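Local coordinates for protein glutamate--cysteine ligase GshA (Methylobacillus flagellatus KT, PDB 3K1T) that probably acts as a glutamate–cysteine ligase, joining glutamate to cysteine in the first step of glutathione synthesis, at residues D49-G54 with N371-H376; L98-E103 with A117-L122; Y40-Y45 with L411-A416; F382-S387 with D396-R401; G132-E137 with G183-L188. All coordinates share one frame; numbering follows the deposited sequence.

Interaction 1 of 5, residues D49-G54 with N371-H376; sequences DLRNAG and NAPGMH. With GOL (glycerol), chain N.
On the antiparallel sheet that contains strand 45-52, Arg-51 reaches across to the loop between strands 352-361 and 377-381 and binds the backbone of Asn-371. Arg-51 NH2 donates to Asn-371 O over 2.9 Å with an N-H...O angle of 142°. The oxygen lies at the edge of the guanidinium, almost in its plane, whereas the nitrogen stands well above the carbonyl plane of Asn-371. An extended chain from CG to NE carries the group this far, and the same NH2 forms a salt bridge with Glu-343, while NH1 binds Val-331 O and Leu-370 O. A methionine in place of Arg-51 would probably leave Asn-371 O without this donor and Glu-343 without its charged mate. Glycerol, probably from the crystallisation liquor, lies between the segments. Its O3 sits over one guanidinium face, 3.3 Å from Arg-51 NH2, its O2 donates to Asp-49 OD2 at 2.6 Å, and its O1 accepts from Gly-374 N at 3.3 Å. Asp-49 OD1 is meanwhile held by Arg-359 in a salt bridge. Beyond the arginine, Pro-373 to His-376 make a type II' beta turn, closed by His-376 N to Pro-373 O at 2.9 Å, with Gly-374 at the positive phi that this turn requires.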
# COMPACT_ATOMS: atom_id res chain seq x y z
N ASP A 49 -2.78 -11.10 -17.84
CA ASP A 49 -3.76 -10.82 -18.89
C ASP A 49 -5.00 -11.67 -18.64
O ASP A 49 -4.88 -12.90 -18.49
CB ASP A 49 -3.25 -11.23 -20.27
CG ASP A 49 -2.06 -10.40 -20.78
OD1 ASP A 49 -1.55 -9.53 -20.05
OD2 ASP A 49 -1.63 -10.62 -21.95
N LEU A 50 -6.18 -11.03 -18.63
CA LEU A 50 -7.44 -11.74 -18.53
C LEU A 50 -8.27 -11.57 -19.80
O LEU A 50 -8.08 -10.61 -20.55
CB LEU A 50 -8.26 -11.18 -17.36
CG LEU A 50 -7.63 -11.13 -15.96
CD1 LEU A 50 -8.64 -10.42 -14.99
CD2 LEU A 50 -7.22 -12.54 -15.49
N ARG A 51 -9.21 -12.49 -19.99
CA ARG A 51 -10.29 -12.34 -20.96
C ARG A 51 -11.65 -12.58 -20.30
O ARG A 51 -11.86 -13.57 -19.59
CB ARG A 51 -10.11 -13.21 -22.19
CG ARG A 51 -9.01 -12.69 -23.10
CD ARG A 51 -9.01 -13.44 -24.42
NE ARG A 51 -8.28 -12.69 -25.43
CZ ARG A 51 -8.24 -13.00 -26.71
NH1 ARG A 51 -8.84 -14.09 -27.14
NH2 ARG A 51 -7.56 -12.21 -27.56
N ASN A 52 -12.53 -11.61 -20.53
CA ASN A 52 -13.93 -11.66 -20.07
C ASN A 52 -14.80 -12.01 -21.29
O ASN A 52 -14.99 -11.20 -22.20
CB ASN A 52 -14.28 -10.30 -19.49
CG ASN A 52 -15.66 -10.26 -18.88
OD1 ASN A 52 -16.45 -11.18 -19.06
ND2 ASN A 52 -15.98 -9.18 -18.17
N ALA A 53 -15.30 -13.24 -21.29
CA ALA A 53 -16.13 -13.79 -22.37
C ALA A 53 -17.61 -13.66 -22.03
O ALA A 53 -18.47 -14.10 -22.80
CB ALA A 53 -15.75 -15.27 -22.56
N GLY A 54 -17.93 -13.11 -20.85
CA GLY A 54 -19.33 -13.11 -20.37
C GLY A 54 -19.76 -14.45 -19.80
O GLY A 54 -20.44 -14.51 -18.76
N ASN A 371 -8.57 -13.55 -31.84
CA ASN A 371 -7.11 -13.35 -32.10
C ASN A 371 -6.40 -12.68 -30.92
O ASN A 371 -6.88 -11.69 -30.36
CB ASN A 371 -6.90 -12.47 -33.36
CG ASN A 371 -7.45 -13.10 -34.67
OD1 ASN A 371 -7.53 -14.31 -34.80
ND2 ASN A 371 -7.83 -12.25 -35.64
N ALA A 372 -5.21 -13.19 -30.58
CA ALA A 372 -4.36 -12.57 -29.56
C ALA A 372 -3.78 -11.31 -30.20
O ALA A 372 -3.43 -11.35 -31.37
CB ALA A 372 -3.25 -13.54 -29.11
N PRO A 373 -3.72 -10.18 -29.49
CA PRO A 373 -3.28 -8.95 -30.16
C PRO A 373 -1.76 -8.84 -30.38
O PRO A 373 -1.32 -8.04 -31.22
CB PRO A 373 -3.74 -7.86 -29.20
CG PRO A 373 -3.68 -8.50 -27.88
CD PRO A 373 -4.20 -9.90 -28.14
N GLY A 374 -0.97 -9.61 -29.65
CA GLY A 374 0.49 -9.44 -29.71
C GLY A 374 0.87 -7.99 -29.38
O GLY A 374 0.44 -7.44 -28.37
N MSE A 375 1.65 -7.39 -30.27
CA MSE A 375 2.08 -5.99 -30.15
C MSE A 375 1.10 -5.02 -30.75
O MSE A 375 1.29 -3.83 -30.62
CB MSE A 375 3.39 -5.80 -30.94
CG MSE A 375 4.54 -6.61 -30.41
SE MSE A 375 4.89 -6.09 -28.54
CE MSE A 375 5.00 -4.12 -28.69
N HIS A 376 0.08 -5.52 -31.43
CA HIS A 376 -0.87 -4.67 -32.14
C HIS A 376 -2.01 -4.19 -31.24
O HIS A 376 -3.18 -4.63 -31.34
CB HIS A 376 -1.39 -5.42 -33.37
CG HIS A 376 -0.29 -5.85 -34.29
ND1 HIS A 376 0.22 -7.13 -34.31
CD2 HIS A 376 0.46 -5.14 -35.17
CE1 HIS A 376 1.20 -7.20 -35.19
NE2 HIS A 376 1.36 -6.01 -35.73
C1 GOL N . -1.76 -10.85 -25.47
O1 GOL N . -1.25 -11.16 -26.77
C2 GOL N . -2.58 -12.06 -24.93
O2 GOL N . -2.27 -12.47 -23.64
C3 GOL N . -4.05 -11.77 -24.89
O3 GOL N . -4.81 -12.64 -25.70

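Interaction 2 of 5, residues L98-E103 with A117-L122; sequences LLLIPE and ALTHIL. With SO4 (sulfate ion), chain D.
Leu-100 and Leu-98, on strand 97-102, meet one side of helix 109-124 through methyl groups. CD1 of Leu-100 lies 3.9 Å from Leu-118 CD2, and its other methyl, CD2, comes to 3.6 Å from Thr-119 OG1 in the conformers described; Leu-100 and Thr-119 are each also modelled in a second one. One turn further along the helix, Leu-98 CD2 touches Leu-122 CD1 at 4.0 Å, the two side chains crossing at about a right angle. On the strand both leucines hold CG opposite the backbone N (chi1 179° for Leu-100), which sends their methyls out toward the helix. The hydroxyl of Thr-119 has its polar partner within the helix, Val-115 O, and also bonds a glycerol. The next shell is the sheet itself: Leu-175 of strand 173-177 touches Leu-100 and Leu-122, and Val-129 of strand 128-133 touches Thr-119 and Leu-122. Strand and helix axes run nearly antiparallel, 10.9 Å apart at an angle of 165°, as in the beta-alpha-beta unit formed with strand 128-133. Away from the strand, His-120 ND1 donates in the plane of its ring to O2 of a sulfate, probably from the crystallisation liquor, 2.8 Å away, which Arg-123 also binds. A leucine in place of His-120 would probably leave that sulfate oxygen without its ring donor. The helix is thus two-sided: dispersion forces and shape join its inner side to the strand, while elsewhere a histidine and an arginine hold a sulfate in the crystal.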
# COMPACT_ATOMS: atom_id res chain seq x y z
N LEU A 98 19.82 -1.09 -6.10
CA LEU A 98 19.25 -2.10 -6.96
C LEU A 98 19.71 -1.90 -8.38
O LEU A 98 19.61 -0.79 -8.92
CB LEU A 98 17.73 -2.01 -6.89
CG LEU A 98 16.93 -3.13 -7.53
CD1 LEU A 98 17.15 -4.47 -6.85
CD2 LEU A 98 15.39 -2.73 -7.48
N LEU A 99 20.27 -2.96 -8.98
CA LEU A 99 20.62 -2.96 -10.39
C LEU A 99 19.44 -3.52 -11.16
O LEU A 99 18.99 -4.63 -10.86
CB LEU A 99 21.87 -3.85 -10.64
CG LEU A 99 22.43 -3.91 -12.06
CD1 LEU A 99 23.08 -2.58 -12.43
CD2 LEU A 99 23.45 -5.07 -12.24
N LEU A 100 18.96 -2.74 -12.12
CA LEU A 100 17.84 -3.13 -12.97
C LEU A 100 18.36 -3.54 -14.34
O LEU A 100 18.98 -2.74 -15.04
CB LEU A 100 16.83 -1.98 -13.12
CG LEU A 100 15.59 -2.23 -14.02
CD1 LEU A 100 14.64 -3.27 -13.41
CD2 LEU A 100 14.82 -0.88 -14.26
N ILE A 101 18.13 -4.79 -14.72
CA ILE A 101 18.50 -5.29 -16.05
C ILE A 101 17.27 -5.29 -16.99
O ILE A 101 16.34 -6.04 -16.80
CB ILE A 101 19.14 -6.71 -15.98
CG1 ILE A 101 20.36 -6.68 -15.03
CG2 ILE A 101 19.52 -7.18 -17.39
CD1 ILE A 101 21.12 -7.97 -14.89
N PRO A 102 17.30 -4.46 -18.04
CA PRO A 102 16.18 -4.35 -18.98
C PRO A 102 16.26 -5.39 -20.09
O PRO A 102 17.30 -6.04 -20.25
CB PRO A 102 16.36 -2.95 -19.55
CG PRO A 102 17.86 -2.81 -19.60
CD PRO A 102 18.39 -3.55 -18.40
N GLU A 103 15.16 -5.56 -20.82
CA GLU A 103 15.19 -6.29 -22.08
C GLU A 103 16.27 -5.64 -22.97
O GLU A 103 16.64 -4.46 -22.77
CB GLU A 103 13.83 -6.23 -22.78
CG GLU A 103 12.72 -7.14 -22.22
CD GLU A 103 13.00 -8.65 -22.42
OE1 GLU A 103 13.91 -9.00 -23.22
OE2 GLU A 103 12.33 -9.49 -21.75
N ALA A 117 9.50 4.68 -16.11
CA ALA A 117 8.38 4.60 -15.14
C ALA A 117 8.67 3.63 -14.00
O ALA A 117 8.42 3.94 -12.84
CB ALA A 117 7.07 4.18 -15.88
N LEU A 118 9.21 2.45 -14.35
CA LEU A 118 9.61 1.47 -13.35
C LEU A 118 10.73 1.98 -12.43
O LEU A 118 10.66 1.85 -11.19
CB LEU A 118 10.01 0.15 -14.03
CG LEU A 118 10.52 -0.95 -13.11
CD1 LEU A 118 9.55 -1.38 -11.97
CD2 LEU A 118 10.92 -2.18 -13.99
N THR A 119 11.74 2.60 -13.02
CA THR A 119 12.86 3.17 -12.26
C THR A 119 12.36 4.23 -11.27
O THR A 119 12.80 4.30 -10.11
CB THR A 119 13.91 3.76 -13.21
OG1 THR A 119 14.40 2.74 -14.10
CG2 THR A 119 15.05 4.35 -12.41
N HIS A 120 11.40 5.03 -11.73
CA HIS A 120 10.82 6.09 -10.91
C HIS A 120 10.11 5.51 -9.68
O HIS A 120 10.32 5.97 -8.54
CB HIS A 120 9.81 6.91 -11.70
CG HIS A 120 9.15 7.99 -10.89
ND1 HIS A 120 9.86 9.06 -10.37
CD2 HIS A 120 7.86 8.17 -10.52
CE1 HIS A 120 9.03 9.83 -9.68
NE2 HIS A 120 7.81 9.32 -9.76
N ILE A 121 9.31 4.47 -9.89
CA ILE A 121 8.65 3.79 -8.75
C ILE A 121 9.66 3.27 -7.74
O ILE A 121 9.50 3.45 -6.53
CB ILE A 121 7.73 2.64 -9.23
CG1 ILE A 121 6.53 3.18 -10.01
CG2 ILE A 121 7.26 1.73 -8.03
CD1 ILE A 121 5.92 2.10 -10.97
N LEU A 122 10.71 2.61 -8.23
CA LEU A 122 11.70 1.99 -7.36
C LEU A 122 12.51 3.05 -6.58
O LEU A 122 12.84 2.82 -5.42
CB LEU A 122 12.64 1.10 -8.19
CG LEU A 122 11.98 -0.11 -8.89
CD1 LEU A 122 12.93 -0.72 -9.93
CD2 LEU A 122 11.53 -1.16 -7.90
S SO4 D . 13.26 9.43 -11.32
O1 SO4 D . 12.44 10.10 -12.30
O2 SO4 D . 12.63 9.33 -9.98
O3 SO4 D . 13.37 8.10 -11.92
O4 SO4 D . 14.64 9.87 -11.15

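Interaction 3 of 5, residues Y40-Y45 with L411-A416; sequences YGAPFY and LALLAA
The chain leaves helix 26-40 at Gly-41, whose positive phi, 71° in the conformer described, turns it into an extended link that passes over helix 398-421, with the alpha carbons of Ala-42 and Leu-414 nearest across the contact. The packing is wholly apolar and rests mainly on two consecutive leucines. Leu-413 points the end of its side chain at Pro-43: its CD1 lies 3.7 Å from Pro-43 CD and 3.8 Å from Pro-43 CG, against the CG-CD side of the pyrrolidine. The second methyl of Leu-413, CD2, makes a looser contact with Ala-42 CB, 4.3 Å away in one of two conformers, so the two branches of a single leucine serve adjoining residues of the link. Leu-414 works on the other flank, where its CD1 approaches Tyr-40 CD2 at 4.0 Å, the side chains crossing at a slant. Both leucines start off from the helix at an angle to the link, but with CG opposite the backbone N (chi1 -172° in Leu-413, 177° in Leu-414) their methyls swing up to it. The phenol oxygen of Tyr-40 hydrogen-bonds a glycerol, while its ring also packs on Thr-417, Ile-418 and Gln-421 farther along the helix. Leu-414 is also covered by Trp-32 and Gln-36 of helix 26-40 and by Val-218 of helix 210-226. The link thus lies on helix 398-421 where two other helices pack against it, just before the chain enters strand 45-52 of the antiparallel sheet.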
# COMPACT_ATOMS: atom_id res chain seq x y z
N TYR A 40 3.44 -19.25 0.72
CA TYR A 40 4.18 -19.17 -0.54
C TYR A 40 4.98 -17.90 -0.93
O TYR A 40 5.87 -17.98 -1.77
CB TYR A 40 3.25 -19.53 -1.69
CG TYR A 40 2.77 -20.96 -1.64
CD1 TYR A 40 3.63 -22.03 -1.94
CD2 TYR A 40 1.46 -21.25 -1.31
CE1 TYR A 40 3.17 -23.34 -1.92
CE2 TYR A 40 1.01 -22.54 -1.27
CZ TYR A 40 1.86 -23.58 -1.58
OH TYR A 40 1.34 -24.84 -1.52
N GLY A 41 4.69 -16.81 -0.25
CA GLY A 41 5.21 -15.50 -0.62
C GLY A 41 4.49 -15.15 -1.90
O GLY A 41 3.48 -15.80 -2.24
N ALA A 42 5.04 -14.14 -2.57
CA ALA A 42 4.59 -13.64 -3.86
C ALA A 42 5.82 -13.05 -4.56
O ALA A 42 6.80 -12.64 -3.92
CB ALA A 42 3.50 -12.53 -3.70
N PRO A 43 5.77 -12.98 -5.90
CA PRO A 43 6.88 -12.37 -6.63
C PRO A 43 6.97 -10.87 -6.32
O PRO A 43 6.01 -10.26 -5.83
CB PRO A 43 6.48 -12.53 -8.12
CG PRO A 43 5.35 -13.44 -8.13
CD PRO A 43 4.69 -13.40 -6.81
N PHE A 44 8.11 -10.28 -6.67
CA PHE A 44 8.33 -8.83 -6.51
C PHE A 44 7.27 -8.05 -7.30
O PHE A 44 6.69 -7.07 -6.80
CB PHE A 44 9.78 -8.47 -6.99
CG PHE A 44 10.16 -7.05 -6.71
CD1 PHE A 44 10.77 -6.71 -5.51
CD2 PHE A 44 9.91 -6.04 -7.64
CE1 PHE A 44 11.08 -5.41 -5.21
CE2 PHE A 44 10.24 -4.73 -7.36
CZ PHE A 44 10.83 -4.40 -6.13
N TYR A 45 7.06 -8.47 -8.56
CA TYR A 45 6.08 -7.87 -9.45
C TYR A 45 5.57 -8.87 -10.49
O TYR A 45 6.18 -9.93 -10.69
CB TYR A 45 6.57 -6.55 -10.08
CG TYR A 45 7.79 -6.56 -10.98
CD1 TYR A 45 8.46 -7.73 -11.37
CD2 TYR A 45 8.31 -5.34 -11.43
CE1 TYR A 45 9.62 -7.68 -12.18
CE2 TYR A 45 9.43 -5.28 -12.25
CZ TYR A 45 10.09 -6.44 -12.64
OH TYR A 45 11.19 -6.33 -13.47
N LEU A 411 -5.23 -15.19 -8.23
CA LEU A 411 -5.17 -16.67 -8.38
C LEU A 411 -4.06 -17.06 -9.34
O LEU A 411 -3.30 -18.00 -9.06
CB LEU A 411 -6.51 -17.24 -8.86
CG LEU A 411 -7.73 -17.05 -7.94
CD1 LEU A 411 -9.02 -17.57 -8.69
CD2 LEU A 411 -7.52 -17.82 -6.64
N ALA A 412 -3.97 -16.36 -10.46
CA ALA A 412 -2.89 -16.62 -11.44
C ALA A 412 -1.50 -16.29 -10.84
O ALA A 412 -0.53 -17.00 -11.07
CB ALA A 412 -3.13 -15.82 -12.73
N LEU A 413 -1.40 -15.22 -10.07
CA LEU A 413 -0.17 -14.90 -9.33
C LEU A 413 0.26 -16.00 -8.38
O LEU A 413 1.44 -16.40 -8.34
CB LEU A 413 -0.31 -13.58 -8.56
CG LEU A 413 0.95 -13.04 -7.91
CD1 LEU A 413 1.83 -12.45 -9.01
CD2 LEU A 413 0.64 -11.97 -6.82
N LEU A 414 -0.69 -16.52 -7.61
CA LEU A 414 -0.42 -17.60 -6.67
C LEU A 414 0.08 -18.85 -7.41
O LEU A 414 1.09 -19.49 -7.02
CB LEU A 414 -1.71 -17.92 -5.87
CG LEU A 414 -1.63 -19.08 -4.88
CD1 LEU A 414 -0.49 -18.84 -3.86
CD2 LEU A 414 -2.98 -19.25 -4.16
N ALA A 415 -0.57 -19.17 -8.52
CA ALA A 415 -0.16 -20.30 -9.31
C ALA A 415 1.28 -20.16 -9.82
O ALA A 415 2.06 -21.14 -9.75
CB ALA A 415 -1.14 -20.54 -10.50
N ALA A 416 1.63 -18.98 -10.33
CA ALA A 416 3.00 -18.70 -10.82
C ALA A 416 4.03 -18.82 -9.68
O ALA A 416 5.13 -19.38 -9.89
CB ALA A 416 3.07 -17.34 -11.46

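Interaction 4 of 5, residues F382-S387 with D396-R401; sequences FETPCS and DAAPNR
The loop 382-387 runs beside the first turn of helix 398-421, with the alpha carbons of Thr-384 and Pro-399 6.2 Å apart. This is a helix N-terminus packed against the loop that precedes it: Ala-397 holds the N-cap position, and its carbonyl accepts from Arg-401 N. Thr-384 makes the direct side-chain contact. Its methyl CG2, placed opposite the backbone N, reaches the helix backbone at 3.7 Å from Pro-399 CA and equally close to Ala-398 O, while OG1 lies 3.8 Å from Ala-398 CB. Within the helical segment, Arg-401 folds back to grip Asp-396 side-on. NE donates to Asp-396 OD1 at 2.7 Å and NH2 to Asp-396 OD2 at 2.9 Å; both oxygens lie within about 5° of the guanidinium plane, and each accepts through its syn lone pair. This two-pronged salt bridge ties the residue before the N-cap to the first turn and fixes the rotation of both groups. Arg-401 NH1 turns to Tyr-405, and Glu-19 stands close to the aspartate. Pro-385 also packs on Pro-78 of the second subunit. The remaining link between loop and helix passes through one water, which donates to Pro-385 O at 2.7 Å and to Pro-399 O at 2.7 Å.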
# COMPACT_ATOMS: atom_id res chain seq x y z
N PHE A 382 -6.76 1.92 -16.78
CA PHE A 382 -7.91 1.59 -15.94
C PHE A 382 -8.35 2.83 -15.20
O PHE A 382 -7.52 3.57 -14.69
CB PHE A 382 -7.52 0.56 -14.87
CG PHE A 382 -7.40 -0.84 -15.34
CD1 PHE A 382 -7.70 -1.23 -16.66
CD2 PHE A 382 -6.99 -1.80 -14.45
CE1 PHE A 382 -7.60 -2.54 -17.04
CE2 PHE A 382 -6.88 -3.11 -14.83
CZ PHE A 382 -7.16 -3.49 -16.14
N GLU A 383 -9.65 3.03 -15.11
CA GLU A 383 -10.26 4.11 -14.36
C GLU A 383 -10.77 3.66 -12.96
O GLU A 383 -10.98 4.48 -12.08
CB GLU A 383 -11.42 4.66 -15.18
CG GLU A 383 -11.01 5.31 -16.53
CD GLU A 383 -10.20 6.60 -16.34
OE1 GLU A 383 -10.68 7.43 -15.53
OE2 GLU A 383 -9.15 6.81 -17.02
N THR A 384 -10.91 2.37 -12.73
CA THR A 384 -11.56 1.86 -11.52
C THR A 384 -10.55 1.05 -10.73
O THR A 384 -9.84 0.24 -11.32
CB THR A 384 -12.77 0.95 -11.92
OG1 THR A 384 -13.67 1.66 -12.79
CG2 THR A 384 -13.56 0.45 -10.69
N PRO A 385 -10.49 1.22 -9.40
CA PRO A 385 -9.64 0.36 -8.57
C PRO A 385 -10.17 -1.06 -8.51
O PRO A 385 -11.37 -1.27 -8.68
CB PRO A 385 -9.77 0.98 -7.16
CG PRO A 385 -10.30 2.32 -7.36
CD PRO A 385 -11.14 2.27 -8.61
N CYS A 386 -9.29 -2.02 -8.21
CA CYS A 386 -9.67 -3.45 -8.06
C CYS A 386 -9.89 -3.88 -6.63
O CYS A 386 -10.23 -5.04 -6.41
CB CYS A 386 -8.57 -4.36 -8.69
SG CYS A 386 -8.31 -4.07 -10.46
N SER A 387 -9.65 -3.00 -5.65
CA SER A 387 -9.67 -3.39 -4.25
C SER A 387 -10.82 -2.76 -3.45
O SER A 387 -10.79 -2.73 -2.22
CB SER A 387 -8.30 -3.03 -3.62
OG SER A 387 -8.05 -1.60 -3.73
N ASP A 396 -22.27 -6.61 -11.39
CA ASP A 396 -21.41 -6.12 -12.49
C ASP A 396 -21.21 -4.60 -12.51
O ASP A 396 -20.76 -4.06 -13.50
CB ASP A 396 -21.92 -6.61 -13.86
CG ASP A 396 -20.82 -6.61 -14.94
OD1 ASP A 396 -19.64 -6.95 -14.61
OD2 ASP A 396 -21.13 -6.24 -16.12
N ALA A 397 -21.47 -3.92 -11.39
CA ALA A 397 -21.04 -2.54 -11.25
C ALA A 397 -19.51 -2.49 -11.44
O ALA A 397 -18.80 -3.46 -11.13
CB ALA A 397 -21.42 -1.97 -9.87
N ALA A 398 -18.99 -1.37 -11.91
CA ALA A 398 -17.57 -1.27 -12.24
C ALA A 398 -16.61 -1.70 -11.12
O ALA A 398 -15.70 -2.50 -11.37
CB ALA A 398 -17.19 0.16 -12.75
N PRO A 399 -16.82 -1.23 -9.88
CA PRO A 399 -15.92 -1.66 -8.80
C PRO A 399 -16.00 -3.16 -8.51
O PRO A 399 -15.04 -3.73 -7.99
CB PRO A 399 -16.39 -0.88 -7.58
CG PRO A 399 -17.36 0.16 -8.10
CD PRO A 399 -17.81 -0.21 -9.45
N ASN A 400 -17.12 -3.77 -8.83
CA ASN A 400 -17.31 -5.20 -8.63
C ASN A 400 -16.74 -6.06 -9.77
O ASN A 400 -16.11 -7.11 -9.52
CB ASN A 400 -18.79 -5.49 -8.34
CG ASN A 400 -19.22 -4.96 -7.01
OD1 ASN A 400 -18.40 -4.80 -6.10
ND2 ASN A 400 -20.52 -4.70 -6.86
N ARG A 401 -16.86 -5.57 -11.01
CA ARG A 401 -16.17 -6.15 -12.14
C ARG A 401 -14.66 -6.14 -11.87
O ARG A 401 -13.97 -7.17 -12.08
CB ARG A 401 -16.50 -5.37 -13.42
CG ARG A 401 -15.64 -5.76 -14.67
CD ARG A 401 -16.20 -6.91 -15.44
NE ARG A 401 -17.46 -6.56 -16.12
CZ ARG A 401 -17.58 -6.00 -17.32
NH1 ARG A 401 -16.52 -5.69 -18.04
NH2 ARG A 401 -18.80 -5.74 -17.79
O HOH W 1 -13.05 -2.29 -6.87

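Interaction 5 of 5, residues G132-E137 with G183-L188; sequences GSIAPE and GIPDIL
Apolar contact alone joins the end of strand 128-133 to the loop between strands 173-177 and 194-196, and it rests on one methyl. CD1 of Ile-134 lies 4.0 Å from Pro-185 CG and 4.2 Å from Leu-188 CD1, with the isoleucine crossing both partners at about a right angle. Its CG1 branch stands between the backbone N and the carbonyl carbon (chi1 60°), an uncommon setting for isoleucine, and the extended outer torsion then carries CD1 to where it touches both the proline and the leucine. Ile-101 of strand 97-102 touches both Ile-134 and Leu-188 and so extends the same patch into the sheet. The hydrogen bonds lie within each segment and shape the two backbones. Ser-133 OG accepts from Ala-135 N at 3.0 Å, an ST turn that bends the chain just as it leaves the strand and passes through Ile-134. In 183-188, Leu-188 N donates to Pro-185 O at 2.9 Å at the start of the short 3-10 segment 186-188, which brings Pro-185 and Leu-188 to the same side. Methyl and ring carbons at van der Waals distance, with polar bonding kept inside each turn, imply that shape and the hydrophobic effect, with no directional bond, hold these two loops together beside the mixed sheet.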
# COMPACT_ATOMS: atom_id res chain seq x y z
N GLY A 132 21.49 -1.56 -15.74
CA GLY A 132 22.62 -2.34 -16.26
C GLY A 132 22.20 -3.18 -17.45
O GLY A 132 21.42 -4.13 -17.32
N SER A 133 22.71 -2.82 -18.61
CA SER A 133 22.46 -3.56 -19.83
C SER A 133 23.33 -4.81 -19.97
O SER A 133 24.53 -4.76 -19.71
CB SER A 133 22.80 -2.65 -21.03
OG SER A 133 22.51 -3.31 -22.25
N ILE A 134 22.73 -5.90 -20.46
CA ILE A 134 23.48 -7.07 -20.90
C ILE A 134 23.42 -7.19 -22.42
O ILE A 134 23.69 -8.26 -22.97
CB ILE A 134 22.98 -8.37 -20.20
CG1 ILE A 134 21.51 -8.65 -20.50
CG2 ILE A 134 23.24 -8.28 -18.69
CD1 ILE A 134 20.98 -10.07 -19.97
N ALA A 135 23.06 -6.11 -23.11
CA ALA A 135 22.99 -6.12 -24.56
C ALA A 135 24.43 -5.94 -25.08
O ALA A 135 25.14 -5.03 -24.67
CB ALA A 135 22.09 -5.01 -25.09
N PRO A 136 24.86 -6.84 -25.96
CA PRO A 136 26.28 -6.85 -26.39
C PRO A 136 26.72 -5.58 -27.14
O PRO A 136 27.88 -5.23 -27.12
CB PRO A 136 26.35 -8.09 -27.28
CG PRO A 136 24.99 -8.24 -27.85
CD PRO A 136 24.07 -7.85 -26.69
N GLU A 137 25.77 -4.90 -27.77
CA GLU A 137 26.01 -3.62 -28.44
C GLU A 137 26.12 -2.39 -27.51
O GLU A 137 26.54 -1.33 -27.95
CB GLU A 137 24.92 -3.38 -29.49
CG GLU A 137 23.54 -3.09 -28.92
CD GLU A 137 22.67 -4.33 -28.67
OE1 GLU A 137 23.19 -5.49 -28.64
OE2 GLU A 137 21.43 -4.11 -28.48
N GLY A 183 17.46 -18.07 -22.65
CA GLY A 183 18.44 -18.73 -21.78
C GLY A 183 19.12 -17.73 -20.84
O GLY A 183 19.35 -16.57 -21.22
N ILE A 184 19.39 -18.15 -19.61
CA ILE A 184 20.15 -17.33 -18.67
C ILE A 184 21.62 -17.26 -19.14
O ILE A 184 22.31 -18.27 -19.21
CB ILE A 184 20.10 -17.87 -17.23
CG1 ILE A 184 18.64 -17.99 -16.74
CG2 ILE A 184 20.88 -16.93 -16.29
CD1 ILE A 184 18.57 -18.57 -15.31
N PRO A 185 22.10 -16.05 -19.47
CA PRO A 185 23.50 -15.91 -19.92
C PRO A 185 24.45 -16.33 -18.84
O PRO A 185 24.20 -16.09 -17.66
CB PRO A 185 23.66 -14.40 -20.19
CG PRO A 185 22.32 -13.83 -20.11
CD PRO A 185 21.39 -14.77 -19.46
N ASP A 186 25.58 -16.89 -19.23
CA ASP A 186 26.60 -17.31 -18.27
C ASP A 186 27.07 -16.18 -17.32
O ASP A 186 27.31 -16.44 -16.13
CB ASP A 186 27.78 -17.99 -19.00
CG ASP A 186 28.59 -18.93 -18.09
OD1 ASP A 186 28.00 -19.49 -17.14
OD2 ASP A 186 29.81 -19.09 -18.33
N ILE A 187 27.11 -14.94 -17.81
CA ILE A 187 27.49 -13.79 -16.98
C ILE A 187 26.54 -13.56 -15.78
O ILE A 187 26.95 -12.96 -14.77
CB ILE A 187 27.65 -12.49 -17.84
CG1 ILE A 187 28.46 -11.42 -17.07
CG2 ILE A 187 26.29 -11.92 -18.32
CD1 ILE A 187 28.85 -10.19 -17.95
N LEU A 188 25.32 -14.06 -15.86
CA LEU A 188 24.37 -13.96 -14.75
C LEU A 188 24.33 -15.20 -13.84
O LEU A 188 23.51 -15.24 -12.90
CB LEU A 188 22.94 -13.68 -15.27
CG LEU A 188 22.71 -12.39 -16.05
CD1 LEU A 188 21.19 -12.11 -16.34
CD2 LEU A 188 23.39 -11.21 -15.39

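Of the five, interaction 3 closes the longest loop, and interactions 1 and 4 are nested within it; interactions 2 and 5 fall in turn inside interaction 1, whereas interaction 4 follows it. Interactions 2 and 5 share the mixed sheet, their centres about 16 Å apart, through neighbouring strands 97-102 and 128-133, with Leu-100 O probably hydrogen-bonded to Gly-132 N. Interactions 3 and 4 lie on the same helix, 398-421, about 22 Å apart between centres. Asn-52 packs on Arg-401, linking interactions 1 and 4, and Phe-44 packs on Leu-122, linking interactions 3 and 2. The C-terminal helix thus returns to N-terminal segments, and 40-45 bridges to the mixed-sheet region.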